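Long-range contacts in URE2 protein (Saccharomyces cerevisiae, PDB 1K0D), which represses nitrogen catabolic genes by holding GATA transcription activators in the cytoplasm, and also has glutathione-dependent peroxidase activity: residues V34-S39 and P251-A256; P72-H77 and G88-H93; A120-Q125 and D216-P221; E157-Y162 and I229-K234. One frame throughout, in Å; residues are numbered along the deposited sequence.

Interaction 1 of 4, residues V34-S39 and P251-A256; sequences VAIVLS and PAVIKA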
loop_
_atom_site.group_PDB
_atom_site.type_symbol
_atom_site.label_atom_id
_atom_site.label_comp_id
_atom_site.label_asym_id
_atom_site.label_seq_id
_atom_site.Cartn_x
_atom_site.Cartn_y
_atom_site.Cartn_z
ATOM N N VAL B 34 4.264 12.720 1.891
ATOM C CA VAL B 34 4.284 12.761 3.346
ATOM C C VAL B 34 4.452 14.205 3.815
ATOM O O VAL B 34 3.817 14.624 4.772
ATOM C CB VAL B 34 5.433 11.885 3.929
ATOM C CG1 VAL B 34 5.526 12.088 5.425
ATOM C CG2 VAL B 34 5.165 10.393 3.636
ATOM N N ALA B 35 5.308 14.963 3.133
ATOM C CA ALA B 35 5.535 16.361 3.489
ATOM C C ALA B 35 4.208 17.112 3.442
ATOM O O ALA B 35 3.901 17.904 4.327
ATOM C CB ALA B 35 6.540 16.998 2.524
ATOM N N ILE B 36 3.416 16.846 2.411
ATOM C CA ILE B 36 2.116 17.488 2.266
ATOM C C ILE B 36 1.188 17.225 3.458
ATOM O O ILE B 36 0.610 18.158 4.017
ATOM C CB ILE B 36 1.420 17.023 0.969
ATOM C CG1 ILE B 36 2.095 17.683 -0.238
ATOM C CG2 ILE B 36 -0.068 17.359 1.020
ATOM C CD1 ILE B 36 1.555 17.230 -1.563
ATOM N N VAL B 37 1.048 15.964 3.855
ATOM C CA VAL B 37 0.168 15.644 4.979
ATOM C C VAL B 37 0.731 16.187 6.284
ATOM O O VAL B 37 -0.009 16.639 7.155
ATOM C CB VAL B 37 -0.054 14.124 5.094
ATOM C CG1 VAL B 37 -0.875 13.797 6.349
ATOM C CG2 VAL B 37 -0.765 13.633 3.844
ATOM N N LEU B 38 2.048 16.124 6.413
ATOM C CA LEU B 38 2.738 16.636 7.591
ATOM C C LEU B 38 2.417 18.144 7.691
ATOM O O LEU B 38 2.098 18.669 8.762
ATOM C CB LEU B 38 4.249 16.425 7.397
ATOM C CG LEU B 38 5.192 15.823 8.450
ATOM C CD1 LEU B 38 4.512 14.770 9.316
ATOM C CD2 LEU B 38 6.388 15.220 7.706
ATOM N N SER B 39 2.492 18.832 6.554
ATOM C CA SER B 39 2.227 20.259 6.526
ATOM C C SER B 39 0.758 20.596 6.753
ATOM O O SER B 39 0.446 21.495 7.524
ATOM C CB SER B 39 2.709 20.856 5.204
ATOM O OG SER B 39 2.239 22.182 5.063
ATOM N N PRO B 251 -2.386 26.499 0.860
ATOM C CA PRO B 251 -1.109 26.918 1.441
ATOM C C PRO B 251 -0.231 25.773 1.941
ATOM O O PRO B 251 0.949 25.676 1.570
ATOM C CB PRO B 251 -1.538 27.857 2.564
ATOM C CG PRO B 251 -2.745 28.512 1.981
ATOM C CD PRO B 251 -3.492 27.328 1.378
ATOM N N ALA B 252 -0.795 24.912 2.784
ATOM C CA ALA B 252 -0.031 23.795 3.325
ATOM C C ALA B 252 0.623 22.964 2.221
ATOM O O ALA B 252 1.765 22.540 2.360
ATOM C CB ALA B 252 -0.918 22.917 4.204
ATOM N N VAL B 253 -0.093 22.753 1.121
ATOM C CA VAL B 253 0.439 21.975 0.006
ATOM C C VAL B 253 1.560 22.732 -0.709
ATOM O O VAL B 253 2.606 22.163 -1.024
ATOM C CB VAL B 253 -0.671 21.626 -1.016
ATOM C CG1 VAL B 253 -0.068 20.904 -2.214
ATOM C CG2 VAL B 253 -1.733 20.744 -0.362
ATOM N N ILE B 254 1.343 24.020 -0.962
ATOM C CA ILE B 254 2.352 24.834 -1.625
ATOM C C ILE B 254 3.612 24.834 -0.774
ATOM O O ILE B 254 4.710 24.654 -1.282
ATOM C CB ILE B 254 1.884 26.304 -1.813
ATOM C CG1 ILE B 254 0.703 26.366 -2.788
ATOM C CG2 ILE B 254 3.047 27.163 -2.330
ATOM C CD1 ILE B 254 0.131 27.770 -2.956
ATOM N N LYS B 255 3.448 25.033 0.529
ATOM C CA LYS B 255 4.590 25.062 1.434
ATOM C C LYS B 255 5.390 23.766 1.386
ATOM O O LYS B 255 6.620 23.792 1.326
ATOM C CB LYS B 255 4.135 25.312 2.869
ATOM C CG LYS B 255 5.283 25.349 3.866
ATOM C CD LYS B 255 4.780 25.409 5.298
ATOM C CE LYS B 255 5.939 25.318 6.282
ATOM N NZ LYS B 255 5.469 25.141 7.684
ATOM N N ALA B 256 4.692 22.631 1.415
ATOM C CA ALA B 256 5.364 21.331 1.379
ATOM C C ALA B 256 6.152 21.099 0.086
ATOM O O ALA B 256 7.288 20.627 0.126
ATOM C CB ALA B 256 4.349 20.212 1.577
#
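Ser39 meets Ala252 through a hydrogen bond from its OG to Ala252 O, 2.8 Å long. OG sits anti to the serine backbone N, and this turn carries it across to the other helix. The approach to the carbonyl is bent: the C=O...OG angle is 108°, and OG lies 27° from the carbonyl plane. Ala252 O also accepts the helical bond from Ala256 N. The two donors reach it from opposite faces of its plane, so one oxygen serves both its own helix and the neighbour. The contact joins the two domains of the glutathione transferase fold. Residues 34-39 belong to a helix of the thioredoxin-like N-terminal domain, and 251-256 to the last helix of the all-helical C-terminal domain. The helix segments approach to 8.2 Å between axes, at 136° between their directions. Ala256 puts only a methyl between the helices, which is consistent with their close approach. Its CB lies 3.6 Å from Ile36 CA and 4.0 Å from Ala35 CB. Ile36 flanks it with CG1, 3.8 Å from Ala256 CB. The other branch of Ile36, CG2, meets Val253 CG2 at 4.0 Å. Leu217 packs on both Ile36 and Val253.

Interaction 2 of 4, residues P72-H77 and G88-H93; sequences PALIDH and GAILLH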
loop_
_atom_site.group_PDB
_atom_site.type_symbol
_atom_site.label_atom_id
_atom_site.label_comp_id
_atom_site.label_asym_id
_atom_site.label_seq_id
_atom_site.Cartn_x
_atom_site.Cartn_y
_atom_site.Cartn_z
ATOM N N PRO B 72 10.003 7.421 1.388
ATOM C CA PRO B 72 10.286 8.075 2.666
ATOM C C PRO B 72 10.242 7.168 3.891
ATOM O O PRO B 72 9.739 6.046 3.851
ATOM C CB PRO B 72 9.198 9.127 2.737
ATOM C CG PRO B 72 8.008 8.341 2.217
ATOM C CD PRO B 72 8.591 7.622 1.004
ATOM N N ALA B 73 10.779 7.690 4.983
ATOM C CA ALA B 73 10.775 7.021 6.273
ATOM C C ALA B 73 10.596 8.198 7.218
ATOM O O ALA B 73 11.141 9.282 6.977
ATOM C CB ALA B 73 12.101 6.317 6.534
ATOM N N LEU B 74 9.818 8.004 8.270
ATOM C CA LEU B 74 9.568 9.079 9.214
ATOM C C LEU B 74 9.917 8.668 10.631
ATOM O O LEU B 74 9.669 7.538 11.040
ATOM C CB LEU B 74 8.096 9.485 9.181
ATOM C CG LEU B 74 7.754 10.653 10.099
ATOM C CD1 LEU B 74 8.274 11.938 9.452
ATOM C CD2 LEU B 74 6.248 10.737 10.325
ATOM N N ILE B 75 10.500 9.587 11.384
ATOM C CA ILE B 75 10.816 9.285 12.758
ATOM C C ILE B 75 9.932 10.166 13.632
ATOM O O ILE B 75 9.972 11.392 13.542
ATOM C CB ILE B 75 12.307 9.532 13.078
ATOM C CG1 ILE B 75 13.183 8.625 12.208
ATOM C CG2 ILE B 75 12.574 9.229 14.541
ATOM C CD1 ILE B 75 14.666 8.648 12.573
ATOM N N ASP B 76 9.109 9.521 14.451
ATOM C CA ASP B 76 8.212 10.223 15.353
ATOM C C ASP B 76 8.961 10.317 16.687
ATOM O O ASP B 76 8.803 9.460 17.553
ATOM C CB ASP B 76 6.921 9.416 15.516
ATOM C CG ASP B 76 5.868 10.151 16.322
ATOM O OD1 ASP B 76 6.247 10.857 17.281
ATOM O OD2 ASP B 76 4.661 10.009 16.009
ATOM N N HIS B 77 9.786 11.351 16.836
ATOM C CA HIS B 77 10.590 11.538 18.046
ATOM C C HIS B 77 9.797 11.486 19.336
ATOM O O HIS B 77 10.237 10.871 20.307
ATOM C CB HIS B 77 11.360 12.858 17.968
ATOM C CG HIS B 77 12.261 12.943 16.781
ATOM N ND1 HIS B 77 13.279 12.041 16.559
ATOM C CD2 HIS B 77 12.261 13.781 15.717
ATOM C CE1 HIS B 77 13.866 12.317 15.408
ATOM N NE2 HIS B 77 13.266 13.368 14.877
ATOM N N GLY B 88 2.257 5.113 2.679
ATOM C CA GLY B 88 0.891 4.784 3.050
ATOM C C GLY B 88 0.740 4.594 4.547
ATOM O O GLY B 88 -0.249 5.028 5.147
ATOM N N ALA B 89 1.725 3.953 5.166
ATOM C CA ALA B 89 1.673 3.721 6.609
ATOM C C ALA B 89 1.941 5.033 7.344
ATOM O O ALA B 89 1.373 5.289 8.406
ATOM C CB ALA B 89 2.704 2.650 7.022
ATOM N N ILE B 90 2.818 5.861 6.782
ATOM C CA ILE B 90 3.120 7.145 7.405
ATOM C C ILE B 90 1.853 8.017 7.454
ATOM O O ILE B 90 1.557 8.623 8.486
ATOM C CB ILE B 90 4.264 7.886 6.643
ATOM C CG1 ILE B 90 5.585 7.126 6.828
ATOM C CG2 ILE B 90 4.431 9.304 7.178
ATOM C CD1 ILE B 90 6.730 7.669 6.004
ATOM N N LEU B 91 1.096 8.056 6.357
ATOM C CA LEU B 91 -0.128 8.857 6.308
ATOM C C LEU B 91 -1.142 8.411 7.342
ATOM O O LEU B 91 -1.723 9.248 8.048
ATOM C CB LEU B 91 -0.781 8.816 4.917
ATOM C CG LEU B 91 0.007 9.403 3.741
ATOM C CD1 LEU B 91 -0.955 9.750 2.607
ATOM C CD2 LEU B 91 0.774 10.635 4.194
ATOM N N LEU B 92 -1.359 7.099 7.440
ATOM C CA LEU B 92 -2.309 6.584 8.414
ATOM C C LEU B 92 -1.829 6.890 9.830
ATOM O O LEU B 92 -2.624 7.164 10.718
ATOM C CB LEU B 92 -2.520 5.073 8.237
ATOM C CG LEU B 92 -3.305 4.657 6.985
ATOM C CD1 LEU B 92 -3.556 3.154 7.022
ATOM C CD2 LEU B 92 -4.642 5.418 6.920
ATOM N N HIS B 93 -0.524 6.857 10.043
ATOM C CA HIS B 93 -0.008 7.155 11.369
ATOM C C HIS B 93 -0.299 8.619 11.711
ATOM O O HIS B 93 -0.735 8.937 12.816
ATOM C CB HIS B 93 1.495 6.899 11.426
ATOM C CG HIS B 93 2.082 7.103 12.787
ATOM N ND1 HIS B 93 2.790 8.234 13.132
ATOM C CD2 HIS B 93 2.035 6.334 13.898
ATOM C CE1 HIS B 93 3.155 8.151 14.398
ATOM N NE2 HIS B 93 2.708 7.008 14.886
#
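Ile90 and Leu74 form the apolar centre of this contact. The end of Ile90 does most of the touching. Its CD1 lies 3.8 Å from Leu74 N and 3.9 Å from Leu74 CB. The same methyl reaches Pro72 CG at 4.1 Å. The CG2 branch of Ile90 meets Leu74 CD2 at 3.9 Å, so the leucine is touched by both arms of the isoleucine. Ile90 CG1 points anti to its carbonyl carbon (chi1 -68°) and carries CD1 onward over the strand. At the far end, the Asp76 carboxylate comes up to the His93 ring. That approach is too tight in the model to be read as a bond, and the placement is doubtful.

The next shell fixes both elements. Strand 73-76 is held by backbone hydrogen bonds to strands 20-24 and 82-85, and Val34 of helix 29-40 packs against both Pro72 and Ile90. Strand 73-76, strand 82-85 and helix 87-102 make up the C-terminal beta-beta-alpha half of the thioredoxin-like domain. A cis peptide bond precedes Pro72, as is usual at this place in the thioredoxin fold. Pro72 also touches the bound glutathione; Ile90 thus probably backs a residue that lines the ligand pocket. The firm polar partner of Asp76 is Lys97, whose NZ makes a salt bridge with OD2. The chemistry is therefore divided: apolar packing behind the glutathione site, and a buried carboxylate probably neutralised by a lysine of the same helix as His93.

Interaction 3 of 4, residues A120-Q125 and D216-P221; sequences AWLFFQ and DLAFVP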
loop_
_atom_site.group_PDB
_atom_site.type_symbol
_atom_site.label_atom_id
_atom_site.label_comp_id
_atom_site.label_asym_id
_atom_site.label_seq_id
_atom_site.Cartn_x
_atom_site.Cartn_y
_atom_site.Cartn_z
ATOM N N ALA B 120 -9.213 2.387 0.729
ATOM C CA ALA B 120 -9.284 1.784 -0.597
ATOM C C ALA B 120 -8.538 2.649 -1.616
ATOM O O ALA B 120 -7.733 2.145 -2.399
ATOM C CB ALA B 120 -10.739 1.606 -1.021
ATOM N N TRP B 121 -8.807 3.951 -1.604
ATOM C CA TRP B 121 -8.138 4.862 -2.528
ATOM C C TRP B 121 -6.654 4.978 -2.206
ATOM O O TRP B 121 -5.823 5.056 -3.111
ATOM C CB TRP B 121 -8.775 6.248 -2.478
ATOM C CG TRP B 121 -10.120 6.282 -3.110
ATOM C CD1 TRP B 121 -11.323 6.368 -2.474
ATOM C CD2 TRP B 121 -10.410 6.179 -4.511
ATOM N NE1 TRP B 121 -12.345 6.322 -3.392
ATOM C CE2 TRP B 121 -11.815 6.205 -4.649
ATOM C CE3 TRP B 121 -9.618 6.064 -5.661
ATOM C CZ2 TRP B 121 -12.451 6.120 -5.896
ATOM C CZ3 TRP B 121 -10.248 5.979 -6.902
ATOM C CH2 TRP B 121 -11.653 6.008 -7.008
ATOM N N LEU B 122 -6.325 4.978 -0.917
ATOM C CA LEU B 122 -4.934 5.091 -0.507
ATOM C C LEU B 122 -4.134 3.870 -0.970
ATOM O O LEU B 122 -3.036 4.012 -1.506
ATOM C CB LEU B 122 -4.840 5.250 1.009
ATOM C CG LEU B 122 -3.427 5.374 1.580
ATOM C CD1 LEU B 122 -2.694 6.586 0.969
ATOM C CD2 LEU B 122 -3.524 5.508 3.082
ATOM N N PHE B 123 -4.683 2.674 -0.771
ATOM C CA PHE B 123 -3.999 1.462 -1.212
ATOM C C PHE B 123 -3.968 1.418 -2.743
ATOM O O PHE B 123 -2.986 0.977 -3.336
ATOM C CB PHE B 123 -4.678 0.207 -0.640
ATOM C CG PHE B 123 -4.120 -0.232 0.693
ATOM C CD1 PHE B 123 -4.758 0.110 1.882
ATOM C CD2 PHE B 123 -2.936 -0.970 0.755
ATOM C CE1 PHE B 123 -4.232 -0.274 3.119
ATOM C CE2 PHE B 123 -2.395 -1.363 1.986
ATOM C CZ PHE B 123 -3.049 -1.011 3.175
ATOM N N PHE B 124 -5.032 1.891 -3.384
ATOM C CA PHE B 124 -5.080 1.930 -4.851
ATOM C C PHE B 124 -3.941 2.834 -5.368
ATOM O O PHE B 124 -3.216 2.480 -6.302
ATOM C CB PHE B 124 -6.437 2.477 -5.311
ATOM C CG PHE B 124 -6.567 2.637 -6.804
ATOM C CD1 PHE B 124 -6.289 1.575 -7.662
ATOM C CD2 PHE B 124 -7.023 3.832 -7.346
ATOM C CE1 PHE B 124 -6.469 1.700 -9.042
ATOM C CE2 PHE B 124 -7.208 3.972 -8.724
ATOM C CZ PHE B 124 -6.931 2.902 -9.575
ATOM N N GLN B 125 -3.768 3.989 -4.734
ATOM C CA GLN B 125 -2.714 4.925 -5.132
ATOM C C GLN B 125 -1.303 4.365 -4.932
ATOM O O GLN B 125 -0.493 4.368 -5.858
ATOM C CB GLN B 125 -2.851 6.243 -4.353
ATOM C CG GLN B 125 -1.948 7.375 -4.860
ATOM C CD GLN B 125 -0.506 7.256 -4.387
ATOM O OE1 GLN B 125 0.426 7.433 -5.167
ATOM N NE2 GLN B 125 -0.319 6.969 -3.106
ATOM N N ASP B 216 -7.272 12.028 -1.377
ATOM C CA ASP B 216 -7.130 12.983 -2.474
ATOM C C ASP B 216 -5.686 13.463 -2.568
ATOM O O ASP B 216 -5.088 13.474 -3.642
ATOM C CB ASP B 216 -8.026 14.207 -2.253
ATOM C CG ASP B 216 -9.485 13.849 -2.084
ATOM O OD1 ASP B 216 -10.135 13.469 -3.081
ATOM O OD2 ASP B 216 -9.980 13.944 -0.940
ATOM N N LEU B 217 -5.130 13.860 -1.431
ATOM C CA LEU B 217 -3.765 14.380 -1.378
ATOM C C LEU B 217 -2.672 13.416 -1.854
ATOM O O LEU B 217 -1.670 13.847 -2.424
ATOM C CB LEU B 217 -3.452 14.854 0.048
ATOM C CG LEU B 217 -4.269 16.053 0.560
ATOM C CD1 LEU B 217 -3.998 16.287 2.042
ATOM C CD2 LEU B 217 -3.895 17.302 -0.242
ATOM N N ALA B 218 -2.867 12.120 -1.623
ATOM C CA ALA B 218 -1.884 11.114 -2.007
ATOM C C ALA B 218 -1.538 11.112 -3.494
ATOM O O ALA B 218 -0.439 10.710 -3.866
ATOM C CB ALA B 218 -2.369 9.715 -1.590
ATOM N N PHE B 219 -2.468 11.547 -4.340
ATOM C CA PHE B 219 -2.230 11.554 -5.790
ATOM C C PHE B 219 -1.476 12.776 -6.291
ATOM O O PHE B 219 -0.800 12.724 -7.320
ATOM C CB PHE B 219 -3.554 11.475 -6.562
ATOM C CG PHE B 219 -4.241 10.140 -6.476
ATOM C CD1 PHE B 219 -5.114 9.857 -5.427
ATOM C CD2 PHE B 219 -4.015 9.164 -7.450
ATOM C CE1 PHE B 219 -5.754 8.621 -5.348
ATOM C CE2 PHE B 219 -4.648 7.921 -7.383
ATOM C CZ PHE B 219 -5.522 7.647 -6.328
ATOM N N VAL B 220 -1.599 13.868 -5.549
ATOM C CA VAL B 220 -0.990 15.140 -5.903
ATOM C C VAL B 220 0.465 15.155 -6.375
ATOM O O VAL B 220 0.760 15.692 -7.440
ATOM C CB VAL B 220 -1.165 16.154 -4.740
ATOM C CG1 VAL B 220 -0.300 17.374 -4.964
ATOM C CG2 VAL B 220 -2.622 16.575 -4.654
ATOM N N PRO B 221 1.391 14.567 -5.600
ATOM C CA PRO B 221 2.796 14.575 -6.022
ATOM C C PRO B 221 3.042 13.907 -7.365
ATOM O O PRO B 221 3.915 14.324 -8.119
ATOM C CB PRO B 221 3.507 13.844 -4.883
ATOM C CG PRO B 221 2.618 14.109 -3.702
ATOM C CD PRO B 221 1.247 13.918 -4.287
#
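Phe219 takes the aliphatic part of Gln125 squarely on one face. Gln125 CG lies 3.6 Å from the ring centroid, only 8° off the ring normal, in a CH-pi contact. Gln125 CB sits over the same ring and comes within 3.6 Å of Phe219 CZ. The glutamine carbons reach this face because CG is anti to the backbone N (chi1 -170°); the chain then bends at chi2, which turns the amide toward Ala218. The rest of the contact is looser. Phe124 CD2 stands near the plane of the Phe219 ring at its edge, 4.2 Å from CZ. Leu122 CD1 only just meets Ala218 CB, at 4.1 Å. Neither part faces solvent, as every touching residue is buried. The contact joins helix 112-142 to residues 216-221, inside the all-helical C-terminal domain of the glutathione transferase fold. His129 meets Phe219 edge-to-face. Trp121 and Phe124 also reach the dimer interface, where both meet Trp85 of the second subunit edge-to-face. No hydrogen bond links the segments; the contact rests on dispersion and CH-pi attraction, with the CG of glutamine, next to its amide and so probably slightly polarised, over the ring face.

Interaction 4 of 4, residues E157-Y162 and I229-K234; sequences EVRRVY and IGINIK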
loop_
_atom_site.group_PDB
_atom_site.type_symbol
_atom_site.label_atom_id
_atom_site.label_comp_id
_atom_site.label_asym_id
_atom_site.label_seq_id
_atom_site.Cartn_x
_atom_site.Cartn_y
_atom_site.Cartn_z
ATOM N N GLU B 157 -1.516 1.348 -18.569
ATOM C CA GLU B 157 -2.044 1.084 -17.233
ATOM C C GLU B 157 -2.228 2.376 -16.448
ATOM O O GLU B 157 -3.227 2.540 -15.743
ATOM C CB GLU B 157 -1.125 0.122 -16.469
ATOM C CG GLU B 157 -1.598 -0.217 -15.054
ATOM C CD GLU B 157 -2.980 -0.869 -15.009
ATOM O OE1 GLU B 157 -3.517 -1.037 -13.892
ATOM O OE2 GLU B 157 -3.530 -1.218 -16.079
ATOM N N VAL B 158 -1.276 3.295 -16.574
ATOM C CA VAL B 158 -1.382 4.567 -15.871
ATOM C C VAL B 158 -2.596 5.363 -16.363
ATOM O O VAL B 158 -3.305 5.971 -15.559
ATOM C CB VAL B 158 -0.096 5.410 -16.028
ATOM C CG1 VAL B 158 -0.267 6.770 -15.349
ATOM C CG2 VAL B 158 1.067 4.670 -15.398
ATOM N N ARG B 159 -2.843 5.356 -17.674
ATOM C CA ARG B 159 -4.007 6.071 -18.215
ATOM C C ARG B 159 -5.268 5.384 -17.724
ATOM O O ARG B 159 -6.292 6.024 -17.490
ATOM C CB ARG B 159 -4.026 6.059 -19.747
ATOM C CG ARG B 159 -3.056 7.006 -20.410
ATOM C CD ARG B 159 -3.275 6.984 -21.917
ATOM N NE ARG B 159 -2.008 7.043 -22.638
ATOM C CZ ARG B 159 -1.324 8.155 -22.861
ATOM N NH1 ARG B 159 -1.780 9.322 -22.434
ATOM N NH2 ARG B 159 -0.169 8.093 -23.495
ATOM N N ARG B 160 -5.192 4.067 -17.594
ATOM C CA ARG B 160 -6.328 3.299 -17.122
ATOM C C ARG B 160 -6.661 3.686 -15.675
ATOM O O ARG B 160 -7.813 3.976 -15.358
ATOM C CB ARG B 160 -6.021 1.801 -17.208
ATOM C CG ARG B 160 -7.125 0.921 -16.645
ATOM C CD ARG B 160 -6.634 -0.486 -16.386
ATOM N NE ARG B 160 -7.483 -1.138 -15.402
ATOM C CZ ARG B 160 -7.229 -1.194 -14.097
ATOM N NH1 ARG B 160 -6.134 -0.650 -13.594
ATOM N NH2 ARG B 160 -8.101 -1.777 -13.289
ATOM N N VAL B 161 -5.658 3.708 -14.800
ATOM C CA VAL B 161 -5.923 4.053 -13.408
ATOM C C VAL B 161 -6.394 5.495 -13.284
ATOM O O VAL B 161 -7.214 5.806 -12.418
ATOM C CB VAL B 161 -4.692 3.791 -12.489
ATOM C CG1 VAL B 161 -4.359 2.303 -12.496
ATOM C CG2 VAL B 161 -3.496 4.594 -12.941
ATOM N N TYR B 162 -5.895 6.379 -14.147
ATOM C CA TYR B 162 -6.344 7.763 -14.099
ATOM C C TYR B 162 -7.792 7.843 -14.555
ATOM O O TYR B 162 -8.540 8.711 -14.122
ATOM C CB TYR B 162 -5.450 8.675 -14.949
ATOM C CG TYR B 162 -4.351 9.317 -14.124
ATOM C CD1 TYR B 162 -3.074 8.767 -14.073
ATOM C CD2 TYR B 162 -4.616 10.430 -13.333
ATOM C CE1 TYR B 162 -2.087 9.306 -13.255
ATOM C CE2 TYR B 162 -3.636 10.979 -12.508
ATOM C CZ TYR B 162 -2.373 10.411 -12.474
ATOM O OH TYR B 162 -1.401 10.948 -11.657
ATOM N N ILE B 229 5.682 10.883 -19.054
ATOM C CA ILE B 229 5.416 9.663 -19.800
ATOM C C ILE B 229 4.376 9.915 -20.891
ATOM O O ILE B 229 3.698 8.993 -21.352
ATOM C CB ILE B 229 4.952 8.513 -18.876
ATOM C CG1 ILE B 229 3.711 8.923 -18.091
ATOM C CG2 ILE B 229 6.077 8.129 -17.928
ATOM C CD1 ILE B 229 3.195 7.829 -17.168
ATOM N N GLY B 230 4.262 11.179 -21.297
ATOM C CA GLY B 230 3.338 11.542 -22.356
ATOM C C GLY B 230 1.882 11.721 -21.982
ATOM O O GLY B 230 1.037 11.832 -22.865
ATOM N N ILE B 231 1.573 11.761 -20.690
ATOM C CA ILE B 231 0.190 11.928 -20.267
ATOM C C ILE B 231 -0.114 13.380 -19.927
ATOM O O ILE B 231 0.530 13.978 -19.075
ATOM C CB ILE B 231 -0.136 11.022 -19.049
ATOM C CG1 ILE B 231 -0.154 9.556 -19.495
ATOM C CG2 ILE B 231 -1.476 11.395 -18.456
ATOM C CD1 ILE B 231 -0.352 8.562 -18.364
ATOM N N ASN B 232 -1.109 13.937 -20.606
ATOM C CA ASN B 232 -1.517 15.323 -20.400
ATOM C C ASN B 232 -2.836 15.303 -19.628
ATOM O O ASN B 232 -3.902 15.105 -20.211
ATOM C CB ASN B 232 -1.684 15.998 -21.772
ATOM C CG ASN B 232 -2.078 17.463 -21.680
ATOM O OD1 ASN B 232 -2.107 18.166 -22.695
ATOM N ND2 ASN B 232 -2.388 17.930 -20.478
ATOM N N ILE B 233 -2.757 15.501 -18.315
ATOM C CA ILE B 233 -3.942 15.474 -17.452
ATOM C C ILE B 233 -5.009 16.528 -17.776
ATOM O O ILE B 233 -6.206 16.227 -17.807
ATOM C CB ILE B 233 -3.536 15.630 -15.967
ATOM C CG1 ILE B 233 -2.748 14.399 -15.513
ATOM C CG2 ILE B 233 -4.772 15.806 -15.093
ATOM C CD1 ILE B 233 -2.151 14.540 -14.126
ATOM N N LYS B 234 -4.570 17.762 -18.001
ATOM C CA LYS B 234 -5.479 18.862 -18.310
ATOM C C LYS B 234 -6.399 18.550 -19.486
ATOM O O LYS B 234 -7.574 18.905 -19.477
ATOM C CB LYS B 234 -4.665 20.127 -18.601
ATOM C CG LYS B 234 -5.483 21.357 -18.973
ATOM C CD LYS B 234 -4.575 22.573 -19.115
ATOM C CE LYS B 234 -5.316 23.767 -19.702
ATOM N NZ LYS B 234 -6.463 24.196 -18.855
#
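The guanidinium of Arg159 has Ile231 over one face and Gly230 O near its plane at the edge. The contact lies in the all-helical C-terminal domain of the glutathione transferase fold, where helix 148-176 packs on the loop leading into helix 233-236. Ile231 CG1 lies 3.4 Å from Arg159 NH1, whereas Gly230 O is 3.8 Å from that nitrogen and is not hydrogen-bonded to it. The stronger partner of NH1 is Glu236, in a salt bridge that holds the flat group beside the loop. The Tyr162 ring has Val158 O at its edge, in plane. The Ile233 and Tyr162 side chains cross at about a right angle, and Ile233 CD1 comes within 4.2 Å of Tyr162 CE2. Tyr162 OH is hydrogen-bonded to Asn223 and to His129. Asn232 is the N-cap of the short helix. Apolar packing fills the inner side, while Arg159 lies on the partly exposed outer side. A bend at chi3 (-141°) lays its guanidinium along Ile231. The two side chains run in opposite senses, with Arg159 CG 3.7 Å from Ile231 CD1. Val158 and Ile229 meet tip to tip, with 4.1 Å between Val158 CG1 and Ile229 CD1. The same Val158 CG1 is 3.5 Å from Ile231 CD1.

In the fold
Interactions 2 and 3 are wholly buried, whereas interactions 1 and 4 each have an exposed residue at the margin. Interaction 2 belongs to the N-terminal domain, interactions 3 and 4 to the C-terminal domain, and interaction 1 spans both. Helix 29-40 ties the first three together: Val37 packs on Leu91, and Ile36 on Val220 and Pro221. Leu122 carries interaction 3 onto Leu91 and Leu92 of interaction 2. Interaction 4 touches only interaction 3, through Val161 and Phe124. A hydrogen bond crosses the segments only in interaction 1. Interaction 3 relies on an aromatic face, and interactions 2 and 4 mainly on branched aliphatic side chains.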